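Local coordinates for bifunctional purine biosynthetic protein ADE5,7 (Cryptococcus neoformans var. grubii serotype A, PDB 7LVO) that catalyses, through this N-terminal half of a bifunctional enzyme, the ATP-dependent joining of phosphoribosylamine to glycine in de novo purine synthesis, at residues G376-Y388 with I449-I463. Residues are numbered along the deposited sequence; the frame is centred on the assembly and turned at random.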
loop_
_atom_site.group_PDB
_atom_site.type_symbol
_atom_site.label_atom_id
_atom_site.label_comp_id
_atom_site.label_asym_id
_atom_site.label_seq_id
_atom_site.Cartn_x
_atom_site.Cartn_y
_atom_site.Cartn_z
ATOM N N GLY A 376 10.011 15.887 -12.468
ATOM C CA GLY A 376 9.126 15.206 -13.383
ATOM C C GLY A 376 8.056 14.395 -12.677
ATOM O O GLY A 376 7.759 14.580 -11.497
ATOM N N TYR A 377 7.482 13.458 -13.428
ATOM C CA TYR A 377 6.353 12.666 -12.966
ATOM C C TYR A 377 6.620 11.192 -13.221
ATOM O O TYR A 377 7.518 10.829 -13.979
ATOM C CB TYR A 377 5.047 13.089 -13.670
ATOM C CG TYR A 377 4.689 14.546 -13.469
ATOM C CD1 TYR A 377 5.307 15.541 -14.212
ATOM C CD2 TYR A 377 3.731 14.923 -12.538
ATOM C CE1 TYR A 377 4.980 16.876 -14.030
ATOM C CE2 TYR A 377 3.402 16.245 -12.344
ATOM C CZ TYR A 377 4.028 17.220 -13.092
ATOM O OH TYR A 377 3.702 18.544 -12.905
ATOM N N ALA A 378 5.825 10.346 -12.571
ATOM C CA ALA A 378 5.911 8.900 -12.735
ATOM C C ALA A 378 4.501 8.331 -12.794
ATOM O O ALA A 378 3.584 8.834 -12.134
ATOM C CB ALA A 378 6.701 8.248 -11.584
ATOM N N VAL A 379 4.339 7.269 -13.582
ATOM C CA VAL A 379 3.040 6.655 -13.810
ATOM C C VAL A 379 3.194 5.141 -13.793
ATOM O O VAL A 379 4.211 4.600 -14.227
ATOM C CB VAL A 379 2.420 7.104 -15.153
ATOM C CG1 VAL A 379 1.049 6.469 -15.344
ATOM C CG2 VAL A 379 2.337 8.622 -15.230
ATOM N N SER A 380 2.167 4.459 -13.288
ATOM C CA SER A 380 2.098 3.004 -13.301
ATOM C C SER A 380 0.741 2.595 -13.845
ATOM O O SER A 380 -0.287 3.094 -13.380
ATOM C CB SER A 380 2.308 2.414 -11.902
ATOM O OG SER A 380 1.310 2.849 -10.993
ATOM N N VAL A 381 0.735 1.687 -14.817
ATOM C CA VAL A 381 -0.493 1.227 -15.463
ATOM C C VAL A 381 -0.566 -0.286 -15.312
ATOM O O VAL A 381 0.340 -1.005 -15.752
ATOM C CB VAL A 381 -0.547 1.630 -16.941
ATOM C CG1 VAL A 381 -1.815 1.067 -17.586
ATOM C CG2 VAL A 381 -0.503 3.146 -17.088
ATOM N N VAL A 382 -1.646 -0.767 -14.706
ATOM C CA VAL A 382 -1.787 -2.168 -14.339
ATOM C C VAL A 382 -2.428 -2.938 -15.486
ATOM O O VAL A 382 -3.399 -2.482 -16.103
ATOM C CB VAL A 382 -2.615 -2.313 -13.044
ATOM C CG1 VAL A 382 -2.941 -3.781 -12.782
ATOM C CG2 VAL A 382 -1.871 -1.711 -11.857
ATOM N N LEU A 383 -1.876 -4.113 -15.769
ATOM C CA LEU A 383 -2.491 -5.096 -16.650
ATOM C C LEU A 383 -3.068 -6.213 -15.789
ATOM O O LEU A 383 -2.343 -6.828 -14.998
ATOM C CB LEU A 383 -1.476 -5.646 -17.644
ATOM C CG LEU A 383 -1.507 -5.038 -19.047
ATOM C CD1 LEU A 383 -1.285 -3.540 -19.011
ATOM C CD2 LEU A 383 -0.460 -5.707 -19.933
ATOM N N ALA A 384 -4.367 -6.462 -15.930
ATOM C CA ALA A 384 -5.072 -7.422 -15.096
ATOM C C ALA A 384 -5.580 -8.589 -15.940
ATOM O O ALA A 384 -5.555 -8.557 -17.170
ATOM C CB ALA A 384 -6.237 -6.751 -14.356
ATOM N N SER A 385 -6.055 -9.618 -15.248
ATOM C CA SER A 385 -6.573 -10.819 -15.885
ATOM C C SER A 385 -8.048 -10.659 -16.232
ATOM O O SER A 385 -8.788 -9.927 -15.575
ATOM C CB SER A 385 -6.390 -12.033 -14.968
ATOM O OG SER A 385 -5.017 -12.280 -14.696
ATOM N N GLU A 386 -8.471 -11.374 -17.276
ATOM C CA GLU A 386 -9.859 -11.335 -17.715
ATOM C C GLU A 386 -10.796 -11.687 -16.566
ATOM O O GLU A 386 -10.696 -12.771 -15.982
ATOM C CB GLU A 386 -10.058 -12.302 -18.881
ATOM C CG GLU A 386 -11.465 -12.332 -19.443
ATOM C CD GLU A 386 -11.607 -13.302 -20.609
ATOM O OE1 GLU A 386 -10.577 -13.845 -21.062
ATOM O OE2 GLU A 386 -12.746 -13.515 -21.067
ATOM N N GLY A 387 -11.714 -10.770 -16.248
ATOM C CA GLY A 387 -12.716 -10.967 -15.219
ATOM C C GLY A 387 -12.464 -10.167 -13.956
ATOM O O GLY A 387 -13.425 -9.802 -13.264
ATOM N N TYR A 388 -11.202 -9.905 -13.634
ATOM C CA TYR A 388 -10.870 -9.113 -12.455
ATOM C C TYR A 388 -11.641 -7.794 -12.481
ATOM O O TYR A 388 -11.775 -7.178 -13.545
ATOM C CB TYR A 388 -9.358 -8.858 -12.422
ATOM C CG TYR A 388 -8.874 -8.044 -11.247
ATOM C CD1 TYR A 388 -8.580 -8.647 -10.034
ATOM C CD2 TYR A 388 -8.701 -6.672 -11.355
ATOM C CE1 TYR A 388 -8.138 -7.904 -8.955
ATOM C CE2 TYR A 388 -8.253 -5.925 -10.285
ATOM C CZ TYR A 388 -7.978 -6.542 -9.087
ATOM O OH TYR A 388 -7.527 -5.793 -8.017
ATOM N N ILE A 449 3.198 -1.013 -23.103
ATOM C CA ILE A 449 2.093 -1.964 -23.103
ATOM C C ILE A 449 2.087 -2.773 -24.393
ATOM O O ILE A 449 1.751 -3.962 -24.394
ATOM C CB ILE A 449 0.755 -1.227 -22.903
ATOM C CG1 ILE A 449 0.764 -0.425 -21.603
ATOM C CG2 ILE A 449 -0.404 -2.214 -22.928
ATOM C CD1 ILE A 449 0.537 -1.248 -20.355
ATOM N N SER A 450 2.462 -2.143 -25.512
ATOM C CA SER A 450 2.418 -2.817 -26.801
ATOM C C SER A 450 3.379 -3.993 -26.882
ATOM O O SER A 450 3.244 -4.826 -27.789
ATOM C CB SER A 450 2.737 -1.821 -27.916
ATOM O OG SER A 450 1.928 -0.660 -27.810
ATOM N N GLN A 451 4.339 -4.082 -25.967
ATOM C CA GLN A 451 5.320 -5.157 -25.954
ATOM C C GLN A 451 4.958 -6.262 -24.966
ATOM O O GLN A 451 5.796 -7.123 -24.678
ATOM C CB GLN A 451 6.702 -4.597 -25.618
ATOM C CG GLN A 451 7.119 -3.416 -26.487
ATOM C CD GLN A 451 7.150 -3.758 -27.956
ATOM O OE1 GLN A 451 7.180 -4.927 -28.334
ATOM N NE2 GLN A 451 7.141 -2.729 -28.802
ATOM N N ILE A 452 3.741 -6.247 -24.431
ATOM C CA ILE A 452 3.276 -7.255 -23.485
ATOM C C ILE A 452 1.942 -7.783 -23.993
ATOM O O ILE A 452 1.075 -7.004 -24.408
ATOM C CB ILE A 452 3.130 -6.689 -22.057
ATOM C CG1 ILE A 452 4.441 -6.062 -21.597
ATOM C CG2 ILE A 452 2.687 -7.788 -21.090
ATOM C CD1 ILE A 452 4.350 -5.339 -20.273
ATOM N N SER A 453 1.772 -9.103 -23.955
ATOM C CA SER A 453 0.550 -9.714 -24.455
ATOM C C SER A 453 0.292 -11.026 -23.731
ATOM O O SER A 453 1.186 -11.870 -23.630
ATOM C CB SER A 453 0.641 -9.951 -25.969
ATOM O OG SER A 453 -0.559 -10.508 -26.474
ATOM N N PHE A 454 -0.930 -11.186 -23.229
ATOM C CA PHE A 454 -1.398 -12.468 -22.720
ATOM C C PHE A 454 -2.913 -12.514 -22.875
ATOM O O PHE A 454 -3.590 -11.482 -22.810
ATOM C CB PHE A 454 -0.978 -12.706 -21.265
ATOM C CG PHE A 454 -1.453 -11.661 -20.302
ATOM C CD1 PHE A 454 -2.675 -11.792 -19.667
ATOM C CD2 PHE A 454 -0.670 -10.553 -20.021
ATOM C CE1 PHE A 454 -3.114 -10.833 -18.771
ATOM C CE2 PHE A 454 -1.104 -9.590 -19.128
ATOM C CZ PHE A 454 -2.321 -9.727 -18.498
ATOM N N GLN A 455 -3.434 -13.722 -23.085
ATOM C CA GLN A 455 -4.848 -13.905 -23.371
ATOM C C GLN A 455 -5.705 -13.252 -22.295
ATOM O O GLN A 455 -5.531 -13.505 -21.100
ATOM C CB GLN A 455 -5.170 -15.397 -23.475
ATOM C CG GLN A 455 -6.598 -15.704 -23.900
ATOM C CD GLN A 455 -6.895 -15.254 -25.319
ATOM O OE1 GLN A 455 -6.031 -15.306 -26.195
ATOM N NE2 GLN A 455 -8.119 -14.800 -25.548
ATOM N N GLY A 456 -6.632 -12.406 -22.731
ATOM C CA GLY A 456 -7.551 -11.750 -21.824
ATOM C C GLY A 456 -6.988 -10.572 -21.066
ATOM O O GLY A 456 -7.621 -10.114 -20.104
ATOM N N GLN A 457 -5.823 -10.066 -21.455
ATOM C CA GLN A 457 -5.233 -8.947 -20.730
ATOM C C GLN A 457 -6.175 -7.750 -20.763
ATOM O O GLN A 457 -6.785 -7.448 -21.792
ATOM C CB GLN A 457 -3.878 -8.575 -21.326
ATOM C CG GLN A 457 -3.931 -8.052 -22.753
ATOM C CD GLN A 457 -2.554 -7.707 -23.291
ATOM O OE1 GLN A 457 -1.551 -7.841 -22.588
ATOM N NE2 GLN A 457 -2.497 -7.266 -24.543
ATOM N N THR A 458 -6.284 -7.067 -19.626
ATOM C CA THR A 458 -7.163 -5.919 -19.475
ATOM C C THR A 458 -6.412 -4.789 -18.782
ATOM O O THR A 458 -5.564 -5.024 -17.924
ATOM C CB THR A 458 -8.416 -6.271 -18.659
ATOM O OG1 THR A 458 -8.957 -7.513 -19.129
ATOM C CG2 THR A 458 -9.461 -5.172 -18.790
ATOM N N PHE A 459 -6.735 -3.557 -19.165
ATOM C CA PHE A 459 -6.122 -2.384 -18.550
ATOM C C PHE A 459 -6.928 -1.158 -18.953
ATOM O O PHE A 459 -7.618 -1.158 -19.974
ATOM C CB PHE A 459 -4.653 -2.234 -18.969
ATOM C CG PHE A 459 -4.451 -2.040 -20.444
ATOM C CD1 PHE A 459 -4.286 -3.132 -21.285
ATOM C CD2 PHE A 459 -4.421 -0.769 -20.995
ATOM C CE1 PHE A 459 -4.103 -2.960 -22.635
ATOM C CE2 PHE A 459 -4.248 -0.591 -22.357
ATOM C CZ PHE A 459 -4.081 -1.686 -23.177
ATOM N N ARG A 460 -6.834 -0.117 -18.130
ATOM C CA ARG A 460 -7.472 1.162 -18.415
ATOM C C ARG A 460 -6.542 2.023 -19.262
ATOM O O ARG A 460 -5.348 2.128 -18.978
ATOM C CB ARG A 460 -7.828 1.887 -17.117
ATOM C CG ARG A 460 -8.990 1.267 -16.357
ATOM C CD ARG A 460 -9.279 2.010 -15.056
ATOM N NE ARG A 460 -9.525 3.435 -15.268
ATOM C CZ ARG A 460 -9.985 4.264 -14.337
ATOM N NH1 ARG A 460 -10.290 3.840 -13.123
ATOM N NH2 ARG A 460 -10.142 5.550 -14.635
ATOM N N ARG A 461 -7.094 2.639 -20.306
ATOM C CA ARG A 461 -6.318 3.508 -21.180
ATOM C C ARG A 461 -6.286 4.955 -20.707
ATOM O O ARG A 461 -5.582 5.772 -21.312
ATOM C CB ARG A 461 -6.881 3.450 -22.602
ATOM C CG ARG A 461 -6.870 2.060 -23.221
ATOM C CD ARG A 461 -7.576 2.061 -24.572
ATOM N NE ARG A 461 -8.985 2.411 -24.444
ATOM C CZ ARG A 461 -9.807 2.600 -25.468
ATOM N NH1 ARG A 461 -9.390 2.484 -26.720
ATOM N NH2 ARG A 461 -11.077 2.914 -25.231
ATOM N N ASP A 462 -7.017 5.291 -19.645
ATOM C CA ASP A 462 -7.167 6.674 -19.206
ATOM C C ASP A 462 -6.475 6.940 -17.871
ATOM O O ASP A 462 -6.876 7.838 -17.128
ATOM C CB ASP A 462 -8.650 7.035 -19.104
ATOM C CG ASP A 462 -9.377 6.203 -18.065
ATOM O OD1 ASP A 462 -8.918 5.071 -17.781
ATOM O OD2 ASP A 462 -10.399 6.675 -17.529
ATOM N N ILE A 463 -5.435 6.168 -17.549
ATOM C CA ILE A 463 -4.691 6.419 -16.321
ATOM C C ILE A 463 -4.110 7.824 -16.366
ATOM O O ILE A 463 -3.430 8.202 -17.329
ATOM C CB ILE A 463 -3.593 5.364 -16.130
ATOM C CG1 ILE A 463 -4.211 3.977 -15.999
ATOM C CG2 ILE A 463 -2.740 5.704 -14.904
ATOM C CD1 ILE A 463 -5.107 3.787 -14.787
HETATM O O HOH W 1 -4.938 -0.155 -15.917
HETATM O O HOH W 2 -6.255 -13.036 -18.267
#
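Ala384, at the end of strand 377-384, pairs with Thr458 in a single antiparallel bridge, and the chain leaving helix 438-449 packs against the strand both before and after Thr458. Both bonds of this hydrogen-bonded pair are made: Ala384 N reaches Thr458 O over 2.7 Å, and Thr458 N returns to Ala384 O at 3.0 Å. Beyond the bridge a water takes over, linking Val382 O to Arg460 N. Leu383 is the apolar centre. Its CD1 meets Phe459 CB at 3.6 Å and also faces Ile449 CD1, while CD2 reaches Ile452 CG2 and the Phe454 ring; a branched leucine suits a place where two methyls must serve different neighbours. The edge of the Phe454 ring approaches Ala384 O, and Gln457 CB lies 3.4 Å above one face. Further back, Val379 and Val381, beta-branched residues suited to a buried strand, lay their methyls against Ile463, whose CG2, anti to the backbone N, meets Val379 CG1 at 3.9 Å. Gly456 suits the positive phi (78°) of the type II turn Phe454-Gln457, and Thr458 OG1 donates to its O (3.1 Å), tying turn to bridge. Helix 438-449 also covers Val379, so helix and returning chain together cover part of one face of the antiparallel sheet to which the C-domain region of GAR synthetase, an ATP-grasp enzyme, contributes strands 377-384, 407-411 and 427-435.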